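Local structure of hypothetical protein (Yersinia pestis, 3V4H) at residues S95-G100 and T131-A136; S78-A83 and L121-T126; A43-E48 and Q107-K112; P91-Y96 and E147-S152. The protein is probably an Hcp-family component of the type VI secretion system, whose ring-shaped hexamers in relatives stack into the secretion tube. All coordinates share one frame; numbering follows the deposited sequence. Where two conformers were deposited one is given.

Contact 1: S95-G100 and T131-A136; sequences SYCLLG and TRVDMA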
loop_
_atom_site.group_PDB
_atom_site.type_symbol
_atom_site.label_atom_id
_atom_site.label_comp_id
_atom_site.label_asym_id
_atom_site.label_seq_id
_atom_site.Cartn_x
_atom_site.Cartn_y
_atom_site.Cartn_z
ATOM N N SER A 95 -31.211 2.879 -11.414
ATOM C CA SER A 95 -32.578 2.332 -11.233
ATOM C C SER A 95 -32.620 0.797 -11.287
ATOM O O SER A 95 -33.184 0.174 -10.393
ATOM C CB SER A 95 -33.560 2.846 -12.301
ATOM O OG SER A 95 -33.640 4.251 -12.312
ATOM N N TYR A 96 -32.046 0.204 -12.341
ATOM C CA TYR A 96 -32.109 -1.257 -12.547
ATOM C C TYR A 96 -31.466 -1.969 -11.376
ATOM O O TYR A 96 -31.933 -3.030 -10.937
ATOM C CB TYR A 96 -31.395 -1.688 -13.841
ATOM C CG TYR A 96 -32.237 -1.590 -15.104
ATOM C CD1 TYR A 96 -32.519 -2.716 -15.864
ATOM C CD2 TYR A 96 -32.737 -0.362 -15.538
ATOM C CE1 TYR A 96 -33.294 -2.633 -17.022
ATOM C CE2 TYR A 96 -33.486 -0.260 -16.695
ATOM C CZ TYR A 96 -33.766 -1.399 -17.433
ATOM O OH TYR A 96 -34.495 -1.278 -18.579
ATOM N N CYS A 97 -30.406 -1.364 -10.860
ATOM C CA CYS A 97 -29.739 -1.870 -9.682
ATOM C C CYS A 97 -30.667 -1.843 -8.480
ATOM O O CYS A 97 -30.945 -2.892 -7.905
ATOM C CB CYS A 97 -28.471 -1.080 -9.401
ATOM S SG CYS A 97 -27.557 -1.786 -8.029
ATOM N N LEU A 98 -31.186 -0.662 -8.146
ATOM C CA LEU A 98 -32.059 -0.468 -6.968
ATOM C C LEU A 98 -33.267 -1.392 -6.995
ATOM O O LEU A 98 -33.649 -1.927 -5.966
ATOM C CB LEU A 98 -32.533 0.993 -6.854
ATOM C CG LEU A 98 -31.522 2.106 -6.505
ATOM C CD1 LEU A 98 -32.167 3.484 -6.598
ATOM C CD2 LEU A 98 -30.922 1.885 -5.127
ATOM N N LEU A 99 -33.858 -1.579 -8.173
ATOM C CA LEU A 99 -35.038 -2.434 -8.342
ATOM C C LEU A 99 -34.748 -3.938 -8.559
ATOM O O LEU A 99 -35.643 -4.744 -8.398
ATOM C CB LEU A 99 -35.869 -1.942 -9.525
ATOM C CG LEU A 99 -36.369 -0.499 -9.543
ATOM C CD1 LEU A 99 -37.092 -0.265 -10.867
ATOM C CD2 LEU A 99 -37.269 -0.198 -8.352
ATOM N N GLY A 100 -33.522 -4.325 -8.915
ATOM C CA GLY A 100 -33.231 -5.740 -9.220
ATOM C C GLY A 100 -33.848 -6.161 -10.542
ATOM O O GLY A 100 -34.347 -7.272 -10.695
ATOM N N THR A 131 -25.555 -5.436 -10.026
ATOM C CA THR A 131 -25.291 -5.780 -8.632
ATOM C C THR A 131 -24.581 -4.668 -7.850
ATOM O O THR A 131 -24.597 -4.671 -6.614
ATOM C CB THR A 131 -24.371 -6.978 -8.607
ATOM O OG1 THR A 131 -23.205 -6.660 -9.412
ATOM C CG2 THR A 131 -25.109 -8.173 -9.188
ATOM N N ARG A 132 -23.960 -3.732 -8.560
ATOM C CA ARG A 132 -23.182 -2.637 -7.916
ATOM C C ARG A 132 -23.018 -1.404 -8.799
ATOM O O ARG A 132 -22.757 -1.528 -9.980
ATOM C CB ARG A 132 -21.810 -3.135 -7.477
ATOM C CG ARG A 132 -21.480 -2.716 -6.046
ATOM C CD ARG A 132 -20.022 -2.987 -5.665
ATOM N NE ARG A 132 -19.911 -4.210 -4.860
ATOM C CZ ARG A 132 -18.764 -4.758 -4.454
ATOM N NH1 ARG A 132 -17.596 -4.198 -4.761
ATOM N NH2 ARG A 132 -18.788 -5.871 -3.723
ATOM N N VAL A 133 -23.222 -0.223 -8.213
ATOM C CA VAL A 133 -22.946 1.061 -8.860
ATOM C C VAL A 133 -22.136 1.970 -7.920
ATOM O O VAL A 133 -22.661 2.430 -6.903
ATOM C CB VAL A 133 -24.235 1.813 -9.258
ATOM C CG1 VAL A 133 -23.853 3.075 -10.043
ATOM C CG2 VAL A 133 -25.203 0.906 -10.042
ATOM N N ASP A 134 -20.861 2.226 -8.253
ATOM C CA ASP A 134 -19.978 3.054 -7.413
ATOM C C ASP A 134 -19.580 4.239 -8.270
ATOM O O ASP A 134 -19.044 4.017 -9.349
ATOM C CB ASP A 134 -18.704 2.311 -7.014
ATOM C CG ASP A 134 -18.943 1.161 -6.067
ATOM O OD1 ASP A 134 -19.190 1.417 -4.868
ATOM O OD2 ASP A 134 -18.849 -0.012 -6.490
ATOM N N MET A 135 -19.866 5.465 -7.827
ATOM C CA MET A 135 -19.530 6.670 -8.597
ATOM C C MET A 135 -18.568 7.542 -7.786
ATOM O O MET A 135 -18.580 7.485 -6.556
ATOM C CB MET A 135 -20.781 7.462 -9.061
ATOM C CG MET A 135 -21.896 7.693 -8.034
ATOM S SD MET A 135 -23.492 8.318 -8.699
ATOM C CE MET A 135 -24.401 6.789 -8.886
ATOM N N ALA A 136 -17.741 8.330 -8.481
ATOM C CA ALA A 136 -16.769 9.197 -7.837
ATOM C C ALA A 136 -16.216 10.288 -8.749
ATOM O O ALA A 136 -16.092 10.109 -9.970
ATOM C CB ALA A 136 -15.635 8.377 -7.249
#

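Contact 2: S78-A83 and L121-T126; sequences SDFCFA and LTIKFT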
loop_
_atom_site.group_PDB
_atom_site.type_symbol
_atom_site.label_atom_id
_atom_site.label_comp_id
_atom_site.label_asym_id
_atom_site.label_seq_id
_atom_site.Cartn_x
_atom_site.Cartn_y
_atom_site.Cartn_z
ATOM N N SER A 78 -16.972 -14.649 -11.487
ATOM C CA SER A 78 -17.264 -13.326 -10.912
ATOM C C SER A 78 -18.285 -12.494 -11.717
ATOM O O SER A 78 -18.644 -12.833 -12.847
ATOM C CB SER A 78 -15.975 -12.548 -10.643
ATOM O OG SER A 78 -15.415 -11.987 -11.856
ATOM N N ASP A 79 -18.775 -11.422 -11.098
ATOM C CA ASP A 79 -19.612 -10.436 -11.751
ATOM C C ASP A 79 -18.728 -9.839 -12.791
ATOM O O ASP A 79 -17.550 -9.822 -12.570
ATOM C CB ASP A 79 -19.992 -9.325 -10.751
ATOM C CG ASP A 79 -21.119 -9.755 -9.809
ATOM O OD1 ASP A 79 -21.716 -10.790 -10.079
ATOM O OD2 ASP A 79 -21.425 -9.044 -8.830
ATOM N N PHE A 80 -19.262 -9.430 -13.931
ATOM C CA PHE A 80 -18.475 -8.620 -14.912
ATOM C C PHE A 80 -18.495 -7.233 -14.336
ATOM O O PHE A 80 -19.494 -6.846 -13.728
ATOM C CB PHE A 80 -19.107 -8.641 -16.309
ATOM C CG PHE A 80 -18.225 -8.055 -17.400
ATOM C CD1 PHE A 80 -17.222 -8.803 -17.996
ATOM C CD2 PHE A 80 -18.417 -6.766 -17.810
ATOM C CE1 PHE A 80 -16.464 -8.263 -19.003
ATOM C CE2 PHE A 80 -17.647 -6.226 -18.817
ATOM C CZ PHE A 80 -16.656 -6.962 -19.382
ATOM N N CYS A 81 -17.352 -6.531 -14.480
ATOM C CA CYS A 81 -17.088 -5.190 -13.970
ATOM C C CYS A 81 -16.671 -4.304 -15.137
ATOM O O CYS A 81 -15.909 -4.761 -16.021
ATOM C CB CYS A 81 -15.897 -5.199 -12.979
ATOM S SG CYS A 81 -16.259 -5.879 -11.324
ATOM N N PHE A 82 -17.219 -3.090 -15.190
ATOM C CA PHE A 82 -16.681 -2.041 -16.082
ATOM C C PHE A 82 -16.884 -0.679 -15.471
ATOM O O PHE A 82 -17.753 -0.503 -14.598
ATOM C CB PHE A 82 -17.289 -2.083 -17.485
ATOM C CG PHE A 82 -18.691 -1.631 -17.579
ATOM C CD1 PHE A 82 -18.989 -0.323 -17.943
ATOM C CD2 PHE A 82 -19.741 -2.520 -17.391
ATOM C CE1 PHE A 82 -20.308 0.111 -18.041
ATOM C CE2 PHE A 82 -21.055 -2.101 -17.461
ATOM C CZ PHE A 82 -21.345 -0.784 -17.789
ATOM N N ALA A 83 -16.078 0.252 -15.970
ATOM C CA ALA A 83 -16.077 1.669 -15.676
ATOM C C ALA A 83 -16.433 2.493 -16.913
ATOM O O ALA A 83 -15.949 2.217 -18.038
ATOM C CB ALA A 83 -14.661 2.096 -15.226
ATOM N N LEU A 121 -12.648 -9.141 -29.929
ATOM C CA LEU A 121 -13.232 -9.898 -28.814
ATOM C C LEU A 121 -14.625 -9.390 -28.491
ATOM O O LEU A 121 -14.858 -8.172 -28.311
ATOM C CB LEU A 121 -12.341 -9.783 -27.580
ATOM C CG LEU A 121 -12.905 -10.367 -26.279
ATOM C CD1 LEU A 121 -12.796 -11.868 -26.327
ATOM C CD2 LEU A 121 -12.235 -9.819 -25.021
ATOM N N THR A 122 -15.572 -10.299 -28.428
ATOM C CA THR A 122 -16.918 -9.939 -28.055
ATOM C C THR A 122 -17.368 -10.874 -26.970
ATOM O O THR A 122 -17.153 -12.098 -27.030
ATOM C CB THR A 122 -17.869 -9.929 -29.262
ATOM O OG1 THR A 122 -18.088 -11.260 -29.686
ATOM C CG2 THR A 122 -17.299 -9.153 -30.432
ATOM N N ILE A 123 -17.962 -10.316 -25.931
ATOM C CA ILE A 123 -18.557 -11.143 -24.885
ATOM C C ILE A 123 -20.001 -10.715 -24.785
ATOM O O ILE A 123 -20.306 -9.524 -24.648
ATOM C CB ILE A 123 -17.902 -10.970 -23.494
ATOM C CG1 ILE A 123 -16.401 -11.166 -23.583
ATOM C CG2 ILE A 123 -18.469 -12.021 -22.523
ATOM C CD1 ILE A 123 -15.603 -10.768 -22.342
ATOM N N LYS A 124 -20.900 -11.685 -24.896
ATOM C CA LYS A 124 -22.292 -11.404 -24.850
ATOM C C LYS A 124 -22.792 -12.093 -23.597
ATOM O O LYS A 124 -22.413 -13.219 -23.345
ATOM C CB LYS A 124 -22.973 -11.986 -26.076
ATOM C CG LYS A 124 -22.402 -11.519 -27.419
ATOM C CD LYS A 124 -23.134 -12.225 -28.568
ATOM C CE LYS A 124 -22.444 -12.068 -29.920
ATOM N NZ LYS A 124 -21.796 -10.737 -30.118
ATOM N N PHE A 125 -23.591 -11.391 -22.799
ATOM C CA PHE A 125 -24.153 -11.937 -21.581
ATOM C C PHE A 125 -25.672 -11.945 -21.686
ATOM O O PHE A 125 -26.257 -11.074 -22.348
ATOM C CB PHE A 125 -23.730 -11.116 -20.347
ATOM C CG PHE A 125 -22.299 -10.690 -20.346
ATOM C CD1 PHE A 125 -21.353 -11.342 -19.563
ATOM C CD2 PHE A 125 -21.897 -9.576 -21.069
ATOM C CE1 PHE A 125 -20.042 -10.913 -19.531
ATOM C CE2 PHE A 125 -20.577 -9.150 -21.046
ATOM C CZ PHE A 125 -19.646 -9.822 -20.274
ATOM N N THR A 126 -26.291 -12.928 -21.026
ATOM C CA THR A 126 -27.726 -13.092 -20.989
ATOM C C THR A 126 -28.289 -13.031 -19.586
ATOM O O THR A 126 -27.691 -13.571 -18.657
ATOM C CB THR A 126 -28.109 -14.456 -21.547
ATOM O OG1 THR A 126 -27.779 -14.453 -22.921
ATOM C CG2 THR A 126 -29.615 -14.734 -21.399
#

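Contact 3: A43-E48 and Q107-K112; sequences ANHKNE and QFVLRK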
loop_
_atom_site.group_PDB
_atom_site.type_symbol
_atom_site.label_atom_id
_atom_site.label_comp_id
_atom_site.label_asym_id
_atom_site.label_seq_id
_atom_site.Cartn_x
_atom_site.Cartn_y
_atom_site.Cartn_z
ATOM N N ALA A 43 -19.273 5.458 -35.122
ATOM C CA ALA A 43 -20.164 5.180 -36.231
ATOM C C ALA A 43 -20.820 3.812 -36.052
ATOM O O ALA A 43 -22.027 3.653 -36.236
ATOM C CB ALA A 43 -19.371 5.203 -37.538
ATOM N N ASN A 44 -20.008 2.824 -35.700
ATOM C CA ASN A 44 -20.484 1.450 -35.555
ATOM C C ASN A 44 -21.075 1.137 -34.198
ATOM O O ASN A 44 -21.647 0.077 -34.034
ATOM C CB ASN A 44 -19.347 0.496 -35.835
ATOM C CG ASN A 44 -18.872 0.595 -37.260
ATOM O OD1 ASN A 44 -19.563 1.138 -38.111
ATOM N ND2 ASN A 44 -17.702 0.072 -37.533
ATOM N N HIS A 45 -20.949 2.043 -33.232
ATOM C CA HIS A 45 -21.443 1.782 -31.865
ATOM C C HIS A 45 -22.236 2.928 -31.310
ATOM O O HIS A 45 -22.223 3.193 -30.090
ATOM C CB HIS A 45 -20.284 1.389 -30.940
ATOM C CG HIS A 45 -19.790 -0.011 -31.190
ATOM N ND1 HIS A 45 -20.390 -1.106 -30.639
ATOM C CD2 HIS A 45 -18.808 -0.488 -32.045
ATOM C CE1 HIS A 45 -19.806 -2.215 -31.115
ATOM N NE2 HIS A 45 -18.840 -1.837 -31.986
ATOM N N LYS A 46 -22.977 3.581 -32.210
ATOM C CA LYS A 46 -23.734 4.795 -31.885
ATOM C C LYS A 46 -24.617 4.493 -30.705
ATOM O O LYS A 46 -25.282 3.472 -30.682
ATOM C CB LYS A 46 -24.609 5.285 -33.051
ATOM C CG LYS A 46 -24.091 6.500 -33.812
ATOM C CD LYS A 46 -23.987 7.752 -32.951
ATOM N N ASN A 47 -24.587 5.368 -29.712
ATOM C CA ASN A 47 -25.474 5.254 -28.561
ATOM C C ASN A 47 -25.257 4.064 -27.640
ATOM O O ASN A 47 -26.100 3.737 -26.836
ATOM C CB ASN A 47 -26.920 5.318 -29.031
ATOM C CG ASN A 47 -27.226 6.611 -29.763
ATOM O OD1 ASN A 47 -26.760 7.701 -29.378
ATOM N ND2 ASN A 47 -28.010 6.500 -30.823
ATOM N N GLU A 48 -24.102 3.434 -27.741
ATOM C CA GLU A 48 -23.671 2.477 -26.764
ATOM C C GLU A 48 -22.789 3.193 -25.726
ATOM O O GLU A 48 -22.529 4.414 -25.821
ATOM C CB GLU A 48 -22.902 1.361 -27.448
ATOM C CG GLU A 48 -23.749 0.589 -28.459
ATOM C CD GLU A 48 -22.996 -0.522 -29.159
ATOM O OE1 GLU A 48 -21.964 -1.011 -28.630
ATOM O OE2 GLU A 48 -23.469 -0.921 -30.231
ATOM N N GLN A 107 -23.881 -6.745 -24.552
ATOM C CA GLN A 107 -22.797 -7.081 -25.463
ATOM C C GLN A 107 -21.590 -6.140 -25.280
ATOM O O GLN A 107 -21.689 -4.916 -25.456
ATOM C CB GLN A 107 -23.292 -7.049 -26.913
ATOM C CG GLN A 107 -22.189 -7.381 -27.919
ATOM C CD GLN A 107 -22.480 -6.929 -29.344
ATOM O OE1 GLN A 107 -22.651 -7.766 -30.228
ATOM N NE2 GLN A 107 -22.484 -5.593 -29.584
ATOM N N PHE A 108 -20.452 -6.739 -24.959
ATOM C CA PHE A 108 -19.192 -6.034 -24.701
ATOM C C PHE A 108 -18.206 -6.309 -25.815
ATOM O O PHE A 108 -18.058 -7.436 -26.239
ATOM C CB PHE A 108 -18.610 -6.502 -23.389
ATOM C CG PHE A 108 -17.222 -6.001 -23.147
ATOM C CD1 PHE A 108 -17.005 -4.671 -22.843
ATOM C CD2 PHE A 108 -16.143 -6.845 -23.241
ATOM C CE1 PHE A 108 -15.717 -4.163 -22.625
ATOM C CE2 PHE A 108 -14.862 -6.364 -23.041
ATOM C CZ PHE A 108 -14.643 -5.011 -22.696
ATOM N N VAL A 109 -17.594 -5.273 -26.348
ATOM C CA VAL A 109 -16.767 -5.411 -27.531
ATOM C C VAL A 109 -15.445 -4.668 -27.365
ATOM O O VAL A 109 -15.408 -3.464 -26.946
ATOM C CB VAL A 109 -17.523 -4.904 -28.795
ATOM C CG1 VAL A 109 -16.567 -4.698 -29.964
ATOM C CG2 VAL A 109 -18.650 -5.897 -29.237
ATOM N N LEU A 110 -14.351 -5.342 -27.699
ATOM C CA LEU A 110 -13.030 -4.671 -27.876
ATOM C C LEU A 110 -12.648 -4.622 -29.315
ATOM O O LEU A 110 -12.826 -5.597 -30.044
ATOM C CB LEU A 110 -11.925 -5.449 -27.173
ATOM C CG LEU A 110 -12.095 -5.887 -25.716
ATOM C CD1 LEU A 110 -10.954 -6.819 -25.366
ATOM C CD2 LEU A 110 -12.110 -4.720 -24.734
ATOM N N ARG A 111 -12.037 -3.513 -29.717
ATOM C CA ARG A 111 -11.659 -3.268 -31.069
ATOM C C ARG A 111 -10.212 -2.795 -31.122
ATOM O O ARG A 111 -9.775 -2.056 -30.241
ATOM C CB ARG A 111 -12.557 -2.178 -31.618
ATOM C CG ARG A 111 -12.282 -1.790 -33.060
ATOM C CD ARG A 111 -13.438 -0.941 -33.609
ATOM N NE ARG A 111 -13.493 0.369 -32.983
ATOM C CZ ARG A 111 -14.469 1.273 -33.152
ATOM N NH1 ARG A 111 -15.522 1.028 -33.936
ATOM N NH2 ARG A 111 -14.384 2.451 -32.532
ATOM N N LYS A 112 -9.485 -3.218 -32.153
ATOM C CA LYS A 112 -8.204 -2.614 -32.487
ATOM C C LYS A 112 -8.466 -1.223 -33.046
ATOM O O LYS A 112 -8.024 -0.253 -32.458
ATOM C CB LYS A 112 -7.453 -3.441 -33.541
ATOM C CG LYS A 112 -7.205 -4.897 -33.172
ATOM C CD LYS A 112 -6.263 -5.047 -31.988
ATOM C CE LYS A 112 -5.701 -6.467 -31.931
ATOM N NZ LYS A 112 -4.816 -6.680 -30.750
HETATM O O HOH W 1 -16.088 -1.204 -35.355
HETATM O O HOH W 2 -21.037 -3.364 -27.960
#

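Contact 4: P91-Y96 and E147-S152; sequences PNLLSY and EEIRFS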
loop_
_atom_site.group_PDB
_atom_site.type_symbol
_atom_site.label_atom_id
_atom_site.label_comp_id
_atom_site.label_asym_id
_atom_site.label_seq_id
_atom_site.Cartn_x
_atom_site.Cartn_y
_atom_site.Cartn_z
ATOM N N PRO A 91 -28.224 7.089 -14.789
ATOM C CA PRO A 91 -29.409 6.986 -13.928
ATOM C C PRO A 91 -30.272 5.724 -14.179
ATOM O O PRO A 91 -30.931 5.233 -13.250
ATOM C CB PRO A 91 -30.198 8.266 -14.223
ATOM C CG PRO A 91 -29.614 8.839 -15.454
ATOM C CD PRO A 91 -28.323 8.154 -15.796
ATOM N N ASN A 92 -30.269 5.215 -15.415
ATOM C CA ASN A 92 -30.974 3.970 -15.743
ATOM C C ASN A 92 -30.256 2.795 -15.091
ATOM O O ASN A 92 -30.887 1.897 -14.541
ATOM C CB ASN A 92 -31.059 3.753 -17.271
ATOM C CG ASN A 92 -32.186 4.539 -17.922
ATOM O OD1 ASN A 92 -33.149 4.871 -17.285
ATOM N ND2 ASN A 92 -32.057 4.831 -19.206
ATOM N N LEU A 93 -28.930 2.804 -15.131
ATOM C CA LEU A 93 -28.158 1.747 -14.480
ATOM C C LEU A 93 -28.448 1.751 -12.988
ATOM O O LEU A 93 -28.648 0.709 -12.393
ATOM C CB LEU A 93 -26.664 1.918 -14.735
ATOM C CG LEU A 93 -26.212 1.688 -16.165
ATOM C CD1 LEU A 93 -24.781 2.217 -16.398
ATOM C CD2 LEU A 93 -26.327 0.209 -16.520
ATOM N N LEU A 94 -28.503 2.934 -12.386
ATOM C CA LEU A 94 -28.789 3.035 -10.952
ATOM C C LEU A 94 -30.207 2.513 -10.612
ATOM O O LEU A 94 -30.383 1.776 -9.628
ATOM C CB LEU A 94 -28.588 4.480 -10.459
ATOM C CG LEU A 94 -28.987 4.757 -9.016
ATOM C CD1 LEU A 94 -28.307 3.764 -8.088
ATOM C CD2 LEU A 94 -28.647 6.198 -8.656
ATOM N N SER A 95 -31.211 2.879 -11.414
ATOM C CA SER A 95 -32.578 2.332 -11.233
ATOM C C SER A 95 -32.620 0.797 -11.287
ATOM O O SER A 95 -33.184 0.174 -10.393
ATOM C CB SER A 95 -33.560 2.846 -12.301
ATOM O OG SER A 95 -33.640 4.251 -12.312
ATOM N N TYR A 96 -32.046 0.204 -12.341
ATOM C CA TYR A 96 -32.109 -1.257 -12.547
ATOM C C TYR A 96 -31.466 -1.969 -11.376
ATOM O O TYR A 96 -31.933 -3.030 -10.937
ATOM C CB TYR A 96 -31.395 -1.688 -13.841
ATOM C CG TYR A 96 -32.237 -1.590 -15.104
ATOM C CD1 TYR A 96 -32.519 -2.716 -15.864
ATOM C CD2 TYR A 96 -32.737 -0.362 -15.538
ATOM C CE1 TYR A 96 -33.294 -2.633 -17.022
ATOM C CE2 TYR A 96 -33.486 -0.260 -16.695
ATOM C CZ TYR A 96 -33.766 -1.399 -17.433
ATOM O OH TYR A 96 -34.495 -1.278 -18.579
ATOM N N GLU A 147 -17.842 5.999 -13.038
ATOM C CA GLU A 147 -18.648 5.075 -12.310
ATOM C C GLU A 147 -18.275 3.627 -12.726
ATOM O O GLU A 147 -18.023 3.337 -13.879
ATOM C CB GLU A 147 -20.092 5.440 -12.693
ATOM C CG GLU A 147 -21.163 4.455 -12.423
ATOM C CD GLU A 147 -22.544 5.035 -12.805
ATOM O OE1 GLU A 147 -23.059 5.849 -12.006
ATOM O OE2 GLU A 147 -23.082 4.691 -13.903
ATOM N N GLU A 148 -18.157 2.771 -11.745
ATOM C CA GLU A 148 -17.907 1.398 -11.942
ATOM C C GLU A 148 -19.243 0.678 -11.792
ATOM O O GLU A 148 -20.019 0.946 -10.854
ATOM C CB GLU A 148 -16.903 0.895 -10.919
ATOM C CG GLU A 148 -16.941 -0.610 -10.776
ATOM C CD GLU A 148 -15.928 -1.154 -9.802
ATOM O OE1 GLU A 148 -16.362 -2.062 -9.024
ATOM O OE2 GLU A 148 -14.730 -0.687 -9.835
ATOM N N ILE A 149 -19.484 -0.254 -12.712
ATOM C CA ILE A 149 -20.687 -1.093 -12.741
ATOM C C ILE A 149 -20.221 -2.552 -12.755
ATOM O O ILE A 149 -19.256 -2.890 -13.486
ATOM C CB ILE A 149 -21.559 -0.732 -13.949
ATOM C CG1 ILE A 149 -22.223 0.627 -13.693
ATOM C CG2 ILE A 149 -22.631 -1.796 -14.184
ATOM C CD1 ILE A 149 -22.304 1.496 -14.920
ATOM N N ARG A 150 -20.795 -3.334 -11.836
ATOM C CA ARG A 150 -20.714 -4.781 -11.796
ATOM C C ARG A 150 -22.072 -5.405 -12.061
ATOM O O ARG A 150 -23.090 -4.839 -11.668
ATOM C CB ARG A 150 -20.300 -5.240 -10.420
ATOM C CG ARG A 150 -19.040 -4.547 -10.001
ATOM C CD ARG A 150 -18.360 -5.220 -8.844
ATOM N NE ARG A 150 -17.162 -4.457 -8.501
ATOM C CZ ARG A 150 -16.332 -4.772 -7.520
ATOM N NH1 ARG A 150 -16.556 -5.844 -6.764
ATOM N NH2 ARG A 150 -15.271 -4.008 -7.297
ATOM N N PHE A 151 -22.096 -6.552 -12.729
ATOM C CA PHE A 151 -23.381 -7.234 -13.007
ATOM C C PHE A 151 -23.329 -8.750 -13.008
ATOM O O PHE A 151 -22.281 -9.367 -13.253
ATOM C CB PHE A 151 -24.054 -6.702 -14.285
ATOM C CG PHE A 151 -23.261 -6.891 -15.577
ATOM C CD1 PHE A 151 -23.215 -8.110 -16.218
ATOM C CD2 PHE A 151 -22.672 -5.816 -16.196
ATOM C CE1 PHE A 151 -22.565 -8.263 -17.429
ATOM C CE2 PHE A 151 -22.003 -5.957 -17.406
ATOM C CZ PHE A 151 -21.972 -7.186 -18.028
ATOM N N SER A 152 -24.468 -9.316 -12.634
ATOM C CA SER A 152 -24.767 -10.749 -12.659
ATOM C C SER A 152 -25.118 -11.212 -14.041
ATOM O O SER A 152 -25.579 -10.398 -14.819
ATOM C CB SER A 152 -26.048 -10.988 -11.873
ATOM O OG SER A 152 -25.700 -11.666 -10.730
#

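Contact 1: S95-G100 and T131-A136
Cys97 lays its side chain over the start of the segment Thr131-Ala136, its CB lying 3.9 Å from Val133 CG2. With SG anti to the backbone N (chi1 -175°), the sulfur is carried over the peptide that joins Thr131 to Arg132, where it lies 4.1 Å from Arg132 N and from Thr131 C. That close approach to main chain agrees with a CA separation of only 6.0 Å between Cys97 and Thr131. Val133 meets the cysteine with CG2, the methyl beside its own backbone N. The axes of 95-99 and 131-136 approach to 8.3 Å at 135°; they belong to helix 90-99 and to strand 128-138, outermost within the chain in a four-stranded antiparallel sheet of the Hcp beta-barrel. A classic beta bulge sets Thr131 and Arg132 opposite the single residue Arg150, and Thr131 OG1 is hydrogen-bonded to Asp79. From Arg132 to Ala136 the strand also pairs antiparallel with a strand of the second subunit, another copy of the protein.

Contact 2: S78-A83 and L121-T126
Phe80 reaches from its strand toward the segment Leu121-Thr126, and its atoms from CB to CE1 on the CD1 side, together with CD2, lie near Phe125 CE1 or CZ. Its CB lies 4.1 Å from Phe125 CE1. One bond further, CG is 3.7 Å from Phe125 CZ, and CD1 makes the nearest approach, 3.5 Å to that same CZ. Phe125 CZ therefore stands over one face of the Phe80 ring, offset toward the rim on the CD1 side. The planes are inclined at 55° with centroids 4.9 Å apart, an oblique pairing in which the side chains cross at about a right angle. With CG anti to the backbone N (chi1 -169°), the Phe80 ring extends toward strand 119-126. No hydrogen bond joins the segments, and the CA atoms of the two phenylalanines remain 9.4 Å apart, as expected for strands 76-85 and 119-126 on two sheets packed through side chains in the Hcp beta-barrel. Toward the outer end of the ring, Phe80 CE1 meets Ile123 CD1 obliquely at 4.3 Å. Other aromatic rings continue the interior: Phe151 meets Phe125 edge-to-face and also touches Phe80, while Phe108 lies against Phe80.

Contact 3: A43-E48 and Q107-K112
The side chains of His45 and Arg111 run alongside each other in opposite senses where the loop Ala43-Glu48 folds over strand 103-111 of the Hcp beta-barrel. Arg111 NH1 comes to the edge of the imidazole, 4.1 Å from His45 CD2, with ring and guanidinium planes 75° apart. Val109 CG1 approaches His45 NE2 obliquely, the ring's other contact with this strand, and Asn44 CB lies 4.3 Å from Arg111 NH1 at the guanidinium edge. The arginine reaches here because its chain, otherwise extended, bends at chi3 (69°). Its NH2 forms salt bridges to Asp42 and Asp28, while a water in the guanidinium plane accepts from both Arg111 NH1 and Asn44 ND2. Further out, Phe30 stacks on the imidazole, and a type II turn from His45 to Glu48 lets His45 ND1 donate to Glu48 OE1 at 2.6 Å (N-H...O 162°). His45 NE2 is bonded to Glu119. A second water donates to Glu48 OE1 and, at 3.0 Å, to Gln107 O, and accepts from Gln107 NE2 at 3.1 Å.

Contact 4: P91-Y96 and E147-S152
Glu147 meets Leu93 of the helix at the start of the strand segment, its OE2 lying 3.9 Å from Leu93 CD1. The chain reaches across by holding CG anti to the backbone N (chi1 163°) and staying extended beyond it. This buried oxygen is satisfied by hydrogen bonds from outside the pair, to His84 and Ser90, so the leucine methyl packs beside a carboxylate that is already engaged. Glu148 bears on Arg150 instead: its OE1 receives both Arg150 NE, at 2.6 Å, and NH2, at 2.8 Å, a side-on salt bridge in which two nitrogens grip one oxygen. NE arrives nearly along the C-O bond and NH2 uses the syn lone pair, both close to the guanidinium plane. Ile149 then returns to the helix. Its CD1 methyl and that of Leu93 are modelled too close together, which leaves the details of this packing doubtful; what stands is that the two side chains face each other. The alternation places Glu147 and Ile149 beneath helix 90-99, which packs on strands 128-138 and 146-152 of the four-stranded sheet of the Hcp beta-barrel, with Leu93 also reaching His84. Further along the strand, Phe151 packs on Val128 and Val106. On the helix, Pro91 O accepts from both Ser95 N and Ser95 OG, which arrive from opposite faces of the carbonyl plane.

In the fold
Contacts 1 and 4 belong to one helix-on-sheet interface: their centres are 4 Å apart, they share Ser95 and Tyr96, and their strands are hydrogen-bonded neighbours, with Glu148 N 2.8 Å from Asp134 O. Contact 2 joins that sheet to the six-stranded one. Its strand 76-85 pairs with 146-152 of contact 4, where Ile149 N lies 2.6 Å from Phe82 O, and its strand 119-126 pairs with 103-111 of contact 3, where Phe108 N lies 2.8 Å from Ile123 O. Contacts 1 and 3 lie on opposite sides of the chain's centre, with centres about 23 Å apart. Contacts 1 and 4 touch the second subunit; residues of contacts 2 and 3 pack against the third.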